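Side-chain contacts in putative rubredoxin reductase (Rhodopseudomonas palustris, PDB 3FG2), which probably passes electrons from NADH through its bound FAD to the ferredoxin that serves the cytochrome CYP199A2: residues S353-C356 with K361-G364; T183-S188 with D339-R344. All blocks are in the same frame, centred on the assembly; numbering follows the deposited sequence.

Contact 1. Residues S353-C356 with K361-G364; sequences SAFC and KLIG
The carbonyl oxygen of C356 is gripped by two successive amides of the facing strand. I363 N gives it the main bond, 2.8 Å long and nearly straight (168° at the hydrogen), arriving in the plane of the carbonyl. The next amide, G364 N, also turns to C356 O, but across 3.4 Å, and that bond is weak. C356 N in turn donates to G364 O over 2.9 Å, making C356 and G364 an antiparallel hydrogen-bonded pair. Carbon crowds round the same oxygen: L362 presents its CA-H and its methyl CD2. I363 CG1 comes to 3.2 Å from C356 O. That last approach follows from the first torsion of I363 (chi1 52°), which sets CG1 between its own backbone N and carbonyl carbon, beside the C356 carbonyl, where I363 CG1 also lies 4.1 Å from C356 CB. F355 and L362 pack on the other face of the sheet. There L362 swings CG opposite its backbone N (chi1 -167°), and its CD2 methyl reaches the F355 ring obliquely, 3.8 Å from CD2 of F355. The chain around this pair is tied down by S386, which accepts from L362 N, while C356 faces T183 and T335. Two residues, I363 and G364, thus stand against the single residue C356, the signature of a classic beta bulge, here set in the hairpin of strands 351-358 and 361-368 within the antiparallel sheet of the reductase C-terminal domain.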
ATOM      1  N   SER A 353      12.145  -4.888 -18.644  1.00 21.34           N
ATOM      2  CA  SER A 353      11.814  -3.681 -17.909  1.00 22.44           C
ATOM      3  C   SER A 353      11.250  -2.633 -18.864  1.00 22.52           C
ATOM      4  O   SER A 353      11.585  -2.599 -20.054  1.00 22.37           O
ATOM      5  CB  SER A 353      13.057  -3.119 -17.204  1.00 21.58           C
ATOM      6  OG  SER A 353      13.559  -4.023 -16.234  1.00 22.18           O
ATOM      7  N   ALA A 354      10.375  -1.790 -18.340  1.00 20.90           N
ATOM      8  CA  ALA A 354       9.811  -0.723 -19.138  1.00 19.94           C
ATOM      9  C   ALA A 354      10.442   0.559 -18.608  1.00 21.29           C
ATOM     10  O   ALA A 354      10.170   0.976 -17.474  1.00 20.57           O
ATOM     11  CB  ALA A 354       8.302  -0.681 -18.976  1.00 19.20           C
ATOM     12  N   PHE A 355      11.316   1.164 -19.409  1.00 20.57           N
ATOM     13  CA  PHE A 355      11.951   2.407 -19.005  1.00 20.54           C
ATOM     14  C   PHE A 355      11.005   3.516 -19.427  1.00 20.48           C
ATOM     15  O   PHE A 355      10.781   3.749 -20.613  1.00 21.23           O
ATOM     16  CB  PHE A 355      13.325   2.562 -19.673  1.00 21.55           C
ATOM     17  CG  PHE A 355      14.408   1.756 -19.016  1.00 20.84           C
ATOM     18  CD1 PHE A 355      14.260   0.384 -18.833  1.00 20.45           C
ATOM     19  CD2 PHE A 355      15.577   2.369 -18.580  1.00 23.03           C
ATOM     20  CE1 PHE A 355      15.258  -0.366 -18.224  1.00 20.12           C
ATOM     21  CE2 PHE A 355      16.587   1.627 -17.967  1.00 21.70           C
ATOM     22  CZ  PHE A 355      16.424   0.255 -17.790  1.00 22.46           C
ATOM     23  N   CYS A 356      10.434   4.195 -18.445  1.00 21.83           N
ATOM     24  CA  CYS A 356       9.481   5.249 -18.730  1.00 19.59           C
ATOM     25  C   CYS A 356      10.121   6.618 -18.713  1.00 19.43           C
ATOM     26  O   CYS A 356      10.839   6.974 -17.768  1.00 17.37           O
ATOM     27  CB  CYS A 356       8.351   5.193 -17.711  1.00 20.13           C
ATOM     28  SG  CYS A 356       7.723   3.529 -17.495  1.00 22.73           S
ATOM     29  N   LYS A 361      13.542  12.546 -20.241  1.00 20.60           N
ATOM     30  CA  LYS A 361      14.195  12.155 -18.997  1.00 20.01           C
ATOM     31  C   LYS A 361      13.552  10.921 -18.358  1.00 21.73           C
ATOM     32  O   LYS A 361      12.326  10.806 -18.277  1.00 21.81           O
ATOM     33  CB  LYS A 361      14.151  13.330 -18.018  1.00 18.57           C
ATOM     34  CG  LYS A 361      14.921  13.125 -16.722  1.00 19.25           C
ATOM     35  CD  LYS A 361      14.952  14.418 -15.911  1.00 20.15           C
ATOM     36  CE  LYS A 361      15.800  14.302 -14.655  1.00 18.95           C
ATOM     37  NZ  LYS A 361      15.187  13.388 -13.660  1.00 17.97           N
ATOM     38  N   LEU A 362      14.392   9.999 -17.900  1.00 23.10           N
ATOM     39  CA  LEU A 362      13.913   8.776 -17.266  1.00 20.98           C
ATOM     40  C   LEU A 362      13.186   9.163 -15.987  1.00 19.72           C
ATOM     41  O   LEU A 362      13.763   9.814 -15.124  1.00 20.77           O
ATOM     42  CB  LEU A 362      15.099   7.857 -16.943  1.00 22.91           C
ATOM     43  CG  LEU A 362      14.853   6.392 -16.561  1.00 20.56           C
ATOM     44  CD1 LEU A 362      14.069   6.300 -15.281  1.00 23.92           C
ATOM     45  CD2 LEU A 362      14.109   5.710 -17.673  1.00 20.98           C
ATOM     46  N   ILE A 363      11.922   8.771 -15.869  1.00 18.01           N
ATOM     47  CA  ILE A 363      11.154   9.092 -14.676  1.00 16.65           C
ATOM     48  C   ILE A 363      10.873   7.860 -13.829  1.00 17.53           C
ATOM     49  O   ILE A 363      10.533   7.969 -12.655  1.00 17.52           O
ATOM     50  CB  ILE A 363       9.813   9.766 -15.024  1.00 14.95           C
ATOM     51  CG1 ILE A 363       9.058   8.926 -16.052  1.00 15.23           C
ATOM     52  CG2 ILE A 363      10.062  11.175 -15.558  1.00 16.80           C
ATOM     53  CD1 ILE A 363       7.597   9.317 -16.186  1.00 16.28           C
ATOM     54  N   GLY A 364      11.009   6.680 -14.422  1.00 17.94           N
ATOM     55  CA  GLY A 364      10.770   5.474 -13.653  1.00 16.58           C
ATOM     56  C   GLY A 364      11.070   4.203 -14.405  1.00 16.58           C
ATOM     57  O   GLY A 364      11.133   4.208 -15.638  1.00 15.96           O
TER

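Contact 2. Residues T183-S188 with D339-R344; sequences TPEISS and DQVVIR
E185 and V341 reach for each other from opposite directions, a carboxylate meeting a branched methyl pair. The glutamate does not extend: its chain folds at chi2 (72°), so that the carboxylate doubles back beside the start of its helix and settles against the valine. OE1 comes closest, 3.2 Å from V341 CG1, a tight fit for an oxygen and a methyl, while E185 OE2 lies 3.9 Å from V341 CB. V341 offers this methyl because its CG1 stands opposite the backbone N (chi1 179°). I343, two residues further along the same strand, takes the aliphatic part of the glutamate instead. Its side chain slants across that of E185, and the terminal CD1 of I343 sits 4.1 Å from E185 CB. The setting is an interdomain seam: helix 184-196 runs between strands 167-171 and 200-202 of a parallel sheet, consistent with the Rossmann-type nucleotide-binding fold of this family, and strand 340-344 is an outermost strand of the antiparallel C-terminal sheet. Alternation along the strand divides its neighbours, V341 turning to helix 184-196 and V342 away from it, onto helix 389-393. T183 holds the N-cap position, yet its side chain makes no capping bond; T183 OG1 hydrogen-bonds E366 of strand 361-368 and lies 2.8 Å from E185 OE1, so its single proton has two carboxylates within reach. Two acidic groups gathered at one hydroxyl would probably make each a little easier to protonate. With an alanine here in place of E185, CB could still meet I343 CD1, but the V341 methyls would probably lose the carboxylate packed on them and T183 OG1 one of its two carboxylate neighbours. Between T183 and V341 themselves there is just a loose touch, T183 OG1 to V341 CG2 at 4.4 Å.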
ATOM      1  N   THR A 183       2.303   1.396 -16.557  1.00 21.69           N
ATOM      2  CA  THR A 183       2.079   1.755 -17.959  1.00 22.16           C
ATOM      3  C   THR A 183       1.528   0.534 -18.725  1.00 22.59           C
ATOM      4  O   THR A 183       1.672  -0.607 -18.280  1.00 22.15           O
ATOM      5  CB  THR A 183       3.383   2.286 -18.629  1.00 23.95           C
ATOM      6  OG1 THR A 183       4.414   1.288 -18.573  1.00 21.75           O
ATOM      7  CG2 THR A 183       3.862   3.546 -17.918  1.00 23.78           C
ATOM      8  N   PRO A 184       0.895   0.760 -19.887  1.00 21.12           N
ATOM      9  CA  PRO A 184       0.308  -0.301 -20.715  1.00 22.89           C
ATOM     10  C   PRO A 184       1.116  -1.580 -20.954  1.00 23.43           C
ATOM     11  O   PRO A 184       0.550  -2.673 -20.949  1.00 22.88           O
ATOM     12  CB  PRO A 184      -0.026   0.424 -22.019  1.00 22.83           C
ATOM     13  CG  PRO A 184      -0.355   1.808 -21.544  1.00 20.81           C
ATOM     14  CD  PRO A 184       0.767   2.065 -20.558  1.00 21.29           C
ATOM     15  N   GLU A 185       2.424  -1.459 -21.171  1.00 23.56           N
ATOM     16  CA  GLU A 185       3.238  -2.647 -21.418  1.00 24.80           C
ATOM     17  C   GLU A 185       3.227  -3.604 -20.225  1.00 22.91           C
ATOM     18  O   GLU A 185       3.328  -4.818 -20.399  1.00 23.02           O
ATOM     19  CB  GLU A 185       4.681  -2.267 -21.763  1.00 27.20           C
ATOM     20  CG  GLU A 185       4.827  -1.236 -22.875  1.00 33.71           C
ATOM     21  CD  GLU A 185       4.403   0.180 -22.437  1.00 39.99           C
ATOM     22  OE1 GLU A 185       4.607   0.541 -21.249  1.00 38.21           O
ATOM     23  OE2 GLU A 185       3.880   0.937 -23.290  1.00 43.02           O
ATOM     24  N   ILE A 186       3.108  -3.064 -19.018  1.00 19.80           N
ATOM     25  CA  ILE A 186       3.062  -3.911 -17.830  1.00 18.92           C
ATOM     26  C   ILE A 186       1.688  -4.570 -17.713  1.00 18.21           C
ATOM     27  O   ILE A 186       1.589  -5.770 -17.435  1.00 15.92           O
ATOM     28  CB  ILE A 186       3.363  -3.104 -16.543  1.00 17.83           C
ATOM     29  CG1 ILE A 186       4.771  -2.498 -16.629  1.00 17.73           C
ATOM     30  CG2 ILE A 186       3.261  -4.002 -15.320  1.00 16.02           C
ATOM     31  CD1 ILE A 186       5.876  -3.519 -16.875  1.00 10.66           C
ATOM     32  N   SER A 187       0.630  -3.795 -17.941  1.00 16.88           N
ATOM     33  CA  SER A 187      -0.724  -4.338 -17.873  1.00 16.98           C
ATOM     34  C   SER A 187      -0.861  -5.487 -18.857  1.00 18.45           C
ATOM     35  O   SER A 187      -1.342  -6.565 -18.514  1.00 18.68           O
ATOM     36  CB  SER A 187      -1.756  -3.270 -18.219  1.00 15.26           C
ATOM     37  OG  SER A 187      -1.639  -2.156 -17.361  1.00 16.60           O
ATOM     38  N   SER A 188      -0.431  -5.244 -20.090  1.00 20.55           N
ATOM     39  CA  SER A 188      -0.500  -6.248 -21.141  1.00 21.84           C
ATOM     40  C   SER A 188       0.163  -7.560 -20.708  1.00 21.87           C
ATOM     41  O   SER A 188      -0.449  -8.626 -20.793  1.00 22.90           O
ATOM     42  CB  SER A 188       0.168  -5.710 -22.408  1.00 22.42           C
ATOM     43  OG  SER A 188       0.146  -6.670 -23.450  1.00 26.66           O
ATOM     44  N   ASP A 339       5.490   9.813 -21.520  1.00 21.10           N
ATOM     45  CA  ASP A 339       5.232  10.087 -22.932  1.00 22.09           C
ATOM     46  C   ASP A 339       6.100   9.220 -23.848  1.00 22.09           C
ATOM     47  O   ASP A 339       6.036   9.329 -25.073  1.00 22.94           O
ATOM     48  CB  ASP A 339       5.431  11.578 -23.260  1.00 22.68           C
ATOM     49  CG  ASP A 339       6.821  12.081 -22.929  1.00 25.80           C
ATOM     50  OD1 ASP A 339       7.775  11.268 -22.916  1.00 27.56           O
ATOM     51  OD2 ASP A 339       6.966  13.301 -22.701  1.00 24.76           O
ATOM     52  N   GLN A 340       6.904   8.350 -23.250  1.00 21.56           N
ATOM     53  CA  GLN A 340       7.757   7.455 -24.018  1.00 22.15           C
ATOM     54  C   GLN A 340       8.188   6.273 -23.163  1.00 22.75           C
ATOM     55  O   GLN A 340       8.689   6.452 -22.051  1.00 21.11           O
ATOM     56  CB  GLN A 340       8.987   8.204 -24.527  1.00 25.14           C
ATOM     57  CG  GLN A 340      10.053   7.315 -25.151  1.00 26.75           C
ATOM     58  CD  GLN A 340      11.217   8.115 -25.713  1.00 30.41           C
ATOM     59  OE1 GLN A 340      11.683   9.084 -25.096  1.00 32.77           O
ATOM     60  NE2 GLN A 340      11.703   7.708 -26.881  1.00 27.75           N
ATOM     61  N   VAL A 341       7.983   5.064 -23.685  1.00 22.72           N
ATOM     62  CA  VAL A 341       8.357   3.848 -22.967  1.00 22.25           C
ATOM     63  C   VAL A 341       9.245   2.949 -23.815  1.00 22.83           C
ATOM     64  O   VAL A 341       8.918   2.633 -24.953  1.00 23.82           O
ATOM     65  CB  VAL A 341       7.108   3.046 -22.530  1.00 22.45           C
ATOM     66  CG1 VAL A 341       7.528   1.755 -21.806  1.00 20.81           C
ATOM     67  CG2 VAL A 341       6.244   3.899 -21.624  1.00 20.10           C
ATOM     68  N   VAL A 342      10.375   2.543 -23.247  1.00 23.32           N
ATOM     69  CA  VAL A 342      11.325   1.674 -23.934  1.00 22.72           C
ATOM     70  C   VAL A 342      11.406   0.338 -23.206  1.00 22.29           C
ATOM     71  O   VAL A 342      11.470   0.295 -21.980  1.00 20.50           O
ATOM     72  CB  VAL A 342      12.744   2.292 -23.952  1.00 23.02           C
ATOM     73  CG1 VAL A 342      13.733   1.294 -24.517  1.00 23.72           C
ATOM     74  CG2 VAL A 342      12.752   3.574 -24.771  1.00 24.00           C
ATOM     75  N   ILE A 343      11.406  -0.749 -23.964  1.00 22.76           N
ATOM     76  CA  ILE A 343      11.497  -2.074 -23.368  1.00 22.97           C
ATOM     77  C   ILE A 343      12.940  -2.560 -23.357  1.00 23.99           C
ATOM     78  O   ILE A 343      13.625  -2.510 -24.378  1.00 25.90           O
ATOM     79  CB  ILE A 343      10.662  -3.121 -24.156  1.00 22.35           C
ATOM     80  CG1 ILE A 343       9.165  -2.819 -24.028  1.00 20.75           C
ATOM     81  CG2 ILE A 343      10.983  -4.530 -23.654  1.00 22.20           C
ATOM     82  CD1 ILE A 343       8.643  -2.901 -22.619  1.00 21.44           C
ATOM     83  N   ARG A 344      13.408  -3.017 -22.202  1.00 24.79           N
ATOM     84  CA  ARG A 344      14.755  -3.563 -22.107  1.00 24.78           C
ATOM     85  C   ARG A 344      14.552  -5.015 -21.725  1.00 26.06           C
ATOM     86  O   ARG A 344      13.814  -5.311 -20.780  1.00 25.26           O
ATOM     87  CB  ARG A 344      15.591  -2.869 -21.029  1.00 24.27           C
ATOM     88  CG  ARG A 344      16.999  -3.462 -20.885  1.00 22.76           C
ATOM     89  CD  ARG A 344      17.831  -2.691 -19.869  1.00 25.56           C
ATOM     90  NE  ARG A 344      19.057  -2.161 -20.465  1.00 30.72           N
ATOM     91  CZ  ARG A 344      20.217  -2.800 -20.480  1.00 29.88           C
ATOM     92  NH1 ARG A 344      20.314  -3.995 -19.922  1.00 35.66           N
ATOM     93  NH2 ARG A 344      21.273  -2.254 -21.066  1.00 29.95           N
TER

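Both contacts involve one antiparallel sheet, in which strand 351-358 lies between 361-368 and 340-344, yet they illustrate different tasks. Contact 1 is local and buried, joining hairpin strands close in sequence, and backbone hydrogen bonds carry it. Contact 2 is partly buried and spans 150 intervening residues; no hydrogen bond crosses it, so side-chain packing alone joins its segments. Strand pairing couples the two: F355 N probably bonds V342 O, and S353 N probably bonds R344 O, while A354 CB packs on V341 CG1. C356 also touches T183, so the bulged residue pairing of contact 1 abuts the helix start of contact 2.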